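Local coordinates for protein succinylglutamate desuccinylase (Chromobacterium violaceum, PDB 1YW4) that probably hydrolyses N-succinylglutamate to succinate and glutamate with a bound zinc ion, the last step of arginine degradation by the succinyltransferase pathway, at residues A[37-51]-A[78-90]. Numbering follows the deposited sequence.
Sequences VELNGDARGADSVLL and LALNCRLLVMFAN
Leu80 meets segment 37-51 with one methyl, CD2, pressed 3.5 Å from Leu39 CB, tighter than usual for two carbons, and also against Asn40 CB. Two residues on, Cys82 is a small residue whose CB fits close against the carbonyl of Asp47. Arg83 buries the most surface here. Its chain runs out extended through CD and then bends at chi3 (71°), which turns the guanidinium edge toward the Gly41 carbonyl in the turn of residues 40 to 43. Arg83 NE donates 3.0 Å to Gly41 O, on a lone pair and exactly in the guanidinium plane, while Arg83 NH2 gives a bond of 2.9 Å to Ser48 OG from a slightly tilted approach. Arg83 NH1 is linked through one water to Glu38 OE1, the direct separation of 4.1 Å being too long for a salt bridge. An arginine, with several N-H groups, suits this place: it bonds the loop and Ser48 directly and Glu38 through water; NH2 also bonds Phe135 O, with a cation-pi contact to the Phe135 ring.

From here the residues alternate. Leu84 joins Leu39, Val49 and Leu51 on one face, its CD1 4.1 Å from Leu51 CG. Leu85 turns to the other, lying alongside Leu50, whose CD1 is 3.7 Å from Leu85 CG and also touches the selenium of Met87. Val86, branched at CB as suits a strand, packs beside Val37. Strand 83-88 is thus the middle of three, bonded antiparallel to 37-39 and parallel to 48-51 (12° between directions).

Helix 61-75 connects the two parallel strands as a beta-alpha-beta unit and covers Leu51 and Val86, whereas helix 230-241 meets Leu80 and Val49; strand 27-33 continues the sheet beyond 37-39, and strand 143-151 beyond 48-51.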
loop_
_atom_site.group_PDB
_atom_site.type_symbol
_atom_site.label_atom_id
_atom_site.label_comp_id
_atom_site.label_asym_id
_atom_site.label_seq_id
_atom_site.Cartn_x
_atom_site.Cartn_y
_atom_site.Cartn_z
ATOM N N VAL A 37 27.134 -28.739 4.650
ATOM C CA VAL A 37 27.082 -29.808 5.637
ATOM C C VAL A 37 25.691 -29.953 6.278
ATOM O O VAL A 37 25.078 -28.981 6.736
ATOM C CB VAL A 37 28.186 -29.600 6.744
ATOM C CG1 VAL A 37 27.962 -28.282 7.486
ATOM C CG2 VAL A 37 28.193 -30.787 7.716
ATOM N N GLU A 38 25.199 -31.186 6.273
ATOM C CA GLU A 38 23.892 -31.507 6.815
ATOM C C GLU A 38 24.033 -32.233 8.152
ATOM O O GLU A 38 24.745 -33.235 8.243
ATOM C CB GLU A 38 23.156 -32.399 5.820
ATOM C CG GLU A 38 21.783 -32.810 6.267
ATOM C CD GLU A 38 21.267 -33.984 5.469
ATOM O OE1 GLU A 38 20.415 -33.776 4.590
ATOM O OE2 GLU A 38 21.730 -35.115 5.722
ATOM N N LEU A 39 23.353 -31.729 9.179
ATOM C CA LEU A 39 23.411 -32.339 10.507
ATOM C C LEU A 39 22.021 -32.824 10.918
ATOM O O LEU A 39 21.030 -32.136 10.690
ATOM C CB LEU A 39 23.947 -31.333 11.556
ATOM C CG LEU A 39 25.345 -30.720 11.366
ATOM C CD1 LEU A 39 25.255 -29.588 10.349
ATOM C CD2 LEU A 39 25.881 -30.169 12.686
ATOM N N ASN A 40 21.949 -34.018 11.500
ATOM C CA ASN A 40 20.672 -34.586 11.952
ATOM C C ASN A 40 19.662 -34.680 10.805
ATOM O O ASN A 40 18.448 -34.574 11.011
ATOM C CB ASN A 40 20.088 -33.721 13.079
ATOM C CG ASN A 40 19.013 -34.442 13.883
ATOM O OD1 ASN A 40 18.100 -33.812 14.428
ATOM N ND2 ASN A 40 19.123 -35.761 13.971
ATOM N N GLY A 41 20.172 -34.879 9.595
ATOM C CA GLY A 41 19.305 -34.984 8.433
ATOM C C GLY A 41 18.294 -36.122 8.490
ATOM O O GLY A 41 17.195 -36.010 7.945
ATOM N N ASP A 42 18.659 -37.221 9.146
ATOM C CA ASP A 42 17.766 -38.368 9.253
ATOM C C ASP A 42 16.623 -38.186 10.250
ATOM O O ASP A 42 15.808 -39.092 10.429
ATOM C CB ASP A 42 18.557 -39.628 9.618
ATOM C CG ASP A 42 19.571 -39.998 8.566
ATOM O OD1 ASP A 42 19.397 -39.581 7.405
ATOM O OD2 ASP A 42 20.539 -40.713 8.888
ATOM N N ALA A 43 16.557 -37.019 10.891
ATOM C CA ALA A 43 15.505 -36.732 11.868
ATOM C C ALA A 43 14.154 -36.530 11.193
ATOM O O ALA A 43 13.775 -35.407 10.849
ATOM C CB ALA A 43 15.861 -35.501 12.676
ATOM N N ARG A 44 13.428 -37.628 11.010
ATOM C CA ARG A 44 12.114 -37.580 10.381
ATOM C C ARG A 44 11.105 -36.815 11.231
ATOM O O ARG A 44 11.135 -36.884 12.460
ATOM C CB ARG A 44 11.596 -38.997 10.134
ATOM C CG ARG A 44 12.230 -39.695 8.949
ATOM C CD ARG A 44 11.743 -41.130 8.861
ATOM N NE ARG A 44 12.079 -41.764 7.587
ATOM C CZ ARG A 44 11.551 -41.420 6.416
ATOM N NH1 ARG A 44 10.657 -40.439 6.351
ATOM N NH2 ARG A 44 11.909 -42.063 5.312
ATOM N N GLY A 45 10.218 -36.082 10.566
ATOM C CA GLY A 45 9.208 -35.325 11.274
ATOM C C GLY A 45 9.696 -34.068 11.968
ATOM O O GLY A 45 8.890 -33.316 12.515
ATOM N N ALA A 46 11.003 -33.828 11.956
ATOM C CA ALA A 46 11.553 -32.636 12.602
ATOM C C ALA A 46 11.567 -31.440 11.650
ATOM O O ALA A 46 11.614 -31.608 10.432
ATOM C CB ALA A 46 12.961 -32.922 13.101
ATOM N N ASP A 47 11.510 -30.232 12.202
ATOM C CA ASP A 47 11.536 -29.034 11.367
ATOM C C ASP A 47 12.851 -29.002 10.614
ATOM O O ASP A 47 13.879 -29.423 11.138
ATOM C CB ASP A 47 11.417 -27.763 12.207
ATOM C CG ASP A 47 10.037 -27.590 12.815
ATOM O OD1 ASP A 47 9.047 -27.941 12.139
ATOM O OD2 ASP A 47 9.951 -27.090 13.957
ATOM N N SER A 48 12.820 -28.488 9.389
ATOM C CA SER A 48 14.019 -28.421 8.569
ATOM C C SER A 48 14.506 -26.990 8.442
ATOM O O SER A 48 13.766 -26.103 8.022
ATOM C CB SER A 48 13.734 -29.008 7.192
ATOM O OG SER A 48 13.444 -30.397 7.301
ATOM N N VAL A 49 15.764 -26.772 8.802
ATOM C CA VAL A 49 16.331 -25.438 8.760
ATOM C C VAL A 49 17.519 -25.317 7.822
ATOM O O VAL A 49 18.446 -26.110 7.887
ATOM C CB VAL A 49 16.736 -24.989 10.184
ATOM C CG1 VAL A 49 17.430 -23.639 10.143
ATOM C CG2 VAL A 49 15.486 -24.905 11.063
ATOM N N LEU A 50 17.465 -24.328 6.931
ATOM C CA LEU A 50 18.553 -24.066 5.994
ATOM C C LEU A 50 19.166 -22.720 6.360
ATOM O O LEU A 50 18.481 -21.700 6.337
ATOM C CB LEU A 50 18.033 -24.005 4.553
ATOM C CG LEU A 50 19.046 -23.524 3.502
ATOM C CD1 LEU A 50 20.276 -24.412 3.550
ATOM C CD2 LEU A 50 18.425 -23.549 2.104
ATOM N N LEU A 51 20.440 -22.720 6.731
ATOM C CA LEU A 51 21.128 -21.478 7.050
ATOM C C LEU A 51 22.238 -21.304 6.017
ATOM O O LEU A 51 23.142 -22.135 5.906
ATOM C CB LEU A 51 21.756 -21.524 8.443
ATOM C CG LEU A 51 20.860 -21.822 9.661
ATOM C CD1 LEU A 51 21.722 -21.773 10.927
ATOM C CD2 LEU A 51 19.724 -20.817 9.751
ATOM N N LEU A 78 25.592 -27.464 22.497
ATOM C CA LEU A 78 24.286 -27.088 21.965
ATOM C C LEU A 78 23.573 -28.321 21.425
ATOM O O LEU A 78 24.178 -29.157 20.752
ATOM C CB LEU A 78 24.450 -26.047 20.848
ATOM C CG LEU A 78 23.189 -25.461 20.198
ATOM C CD1 LEU A 78 22.426 -24.613 21.211
ATOM C CD2 LEU A 78 23.581 -24.616 19.001
ATOM N N ALA A 79 22.285 -28.434 21.726
ATOM C CA ALA A 79 21.495 -29.570 21.271
ATOM C C ALA A 79 20.867 -29.274 19.914
ATOM O O ALA A 79 20.506 -28.133 19.621
ATOM C CB ALA A 79 20.409 -29.890 22.290
ATOM N N LEU A 80 20.735 -30.309 19.091
ATOM C CA LEU A 80 20.145 -30.157 17.766
ATOM C C LEU A 80 18.942 -31.072 17.601
ATOM O O LEU A 80 19.071 -32.296 17.651
ATOM C CB LEU A 80 21.183 -30.474 16.682
ATOM C CG LEU A 80 20.719 -30.378 15.223
ATOM C CD1 LEU A 80 20.355 -28.944 14.884
ATOM C CD2 LEU A 80 21.828 -30.878 14.301
ATOM N N ASN A 81 17.771 -30.474 17.404
ATOM C CA ASN A 81 16.547 -31.244 17.229
ATOM C C ASN A 81 15.811 -30.906 15.945
ATOM O O ASN A 81 14.593 -31.038 15.862
ATOM C CB ASN A 81 15.628 -31.042 18.433
ATOM C CG ASN A 81 16.191 -31.660 19.687
ATOM O OD1 ASN A 81 16.263 -32.883 19.810
ATOM N ND2 ASN A 81 16.614 -30.818 20.623
ATOM N N CYS A 82 16.557 -30.469 14.939
ATOM C CA CYS A 82 15.973 -30.143 13.646
ATOM C C CYS A 82 16.878 -30.688 12.555
ATOM O O CYS A 82 18.034 -31.025 12.803
ATOM C CB CYS A 82 15.883 -28.629 13.428
ATOM S SG CYS A 82 15.171 -27.628 14.728
ATOM N N ARG A 83 16.342 -30.778 11.344
ATOM C CA ARG A 83 17.139 -31.196 10.202
ATOM C C ARG A 83 17.826 -29.885 9.835
ATOM O O ARG A 83 17.157 -28.920 9.482
ATOM C CB ARG A 83 16.253 -31.641 9.046
ATOM C CG ARG A 83 15.516 -32.946 9.283
ATOM C CD ARG A 83 14.714 -33.335 8.060
ATOM N NE ARG A 83 15.553 -33.756 6.937
ATOM C CZ ARG A 83 15.505 -33.211 5.723
ATOM N NH1 ARG A 83 16.285 -33.668 4.764
ATOM N NH2 ARG A 83 14.688 -32.197 5.472
ATOM N N LEU A 84 19.152 -29.855 9.921
ATOM C CA LEU A 84 19.911 -28.647 9.632
ATOM C C LEU A 84 20.891 -28.761 8.471
ATOM O O LEU A 84 21.722 -29.668 8.426
ATOM C CB LEU A 84 20.684 -28.226 10.888
ATOM C CG LEU A 84 21.747 -27.124 10.778
ATOM C CD1 LEU A 84 21.082 -25.829 10.352
ATOM C CD2 LEU A 84 22.470 -26.932 12.108
ATOM N N LEU A 85 20.793 -27.830 7.534
ATOM C CA LEU A 85 21.730 -27.785 6.421
ATOM C C LEU A 85 22.423 -26.420 6.465
ATOM O O LEU A 85 21.768 -25.389 6.385
ATOM C CB LEU A 85 21.006 -27.944 5.091
ATOM C CG LEU A 85 21.885 -27.785 3.842
ATOM C CD1 LEU A 85 23.091 -28.723 3.891
ATOM C CD2 LEU A 85 21.041 -28.084 2.610
ATOM N N VAL A 86 23.743 -26.424 6.620
ATOM C CA VAL A 86 24.515 -25.189 6.642
ATOM C C VAL A 86 25.271 -25.061 5.324
ATOM O O VAL A 86 25.891 -26.024 4.851
ATOM C CB VAL A 86 25.550 -25.164 7.789
ATOM C CG1 VAL A 86 26.421 -23.920 7.673
ATOM C CG2 VAL A 86 24.834 -25.164 9.146
HETATM N N MSE A 87 25.197 -23.873 4.737
HETATM C CA MSE A 87 25.886 -23.598 3.490
HETATM C C MSE A 87 26.795 -22.378 3.560
HETATM O O MSE A 87 26.339 -21.270 3.830
HETATM C CB MSE A 87 24.892 -23.353 2.364
HETATM C CG MSE A 87 24.083 -24.534 1.942
HETATM SE SE MSE A 87 22.922 -24.052 0.493
HETATM C CE MSE A 87 22.889 -25.675 -0.498
ATOM N N PHE A 88 28.090 -22.596 3.358
ATOM C CA PHE A 88 29.053 -21.504 3.288
ATOM C C PHE A 88 29.005 -21.354 1.764
ATOM O O PHE A 88 29.704 -22.053 1.033
ATOM C CB PHE A 88 30.428 -21.972 3.776
ATOM C CG PHE A 88 30.467 -22.289 5.250
ATOM C CD1 PHE A 88 30.704 -23.586 5.692
ATOM C CD2 PHE A 88 30.202 -21.297 6.193
ATOM C CE1 PHE A 88 30.670 -23.891 7.053
ATOM C CE2 PHE A 88 30.163 -21.591 7.563
ATOM C CZ PHE A 88 30.397 -22.887 7.991
ATOM N N ALA A 89 28.143 -20.449 1.313
ATOM C CA ALA A 89 27.842 -20.246 -0.102
ATOM C C ALA A 89 28.916 -19.968 -1.129
ATOM O O ALA A 89 29.152 -20.794 -2.017
ATOM C CB ALA A 89 26.729 -19.220 -0.233
ATOM N N ASN A 90 29.547 -18.810 -1.047
ATOM C CA ASN A 90 30.570 -18.475 -2.017
ATOM C C ASN A 90 31.934 -18.702 -1.385
ATOM O O ASN A 90 32.550 -17.769 -0.881
ATOM C CB ASN A 90 30.416 -17.014 -2.451
ATOM C CG ASN A 90 31.111 -16.727 -3.758
ATOM O OD1 ASN A 90 32.095 -17.380 -4.097
ATOM N ND2 ASN A 90 30.609 -15.745 -4.500
HETATM O O HOH W 1 18.438 -35.399 4.393
#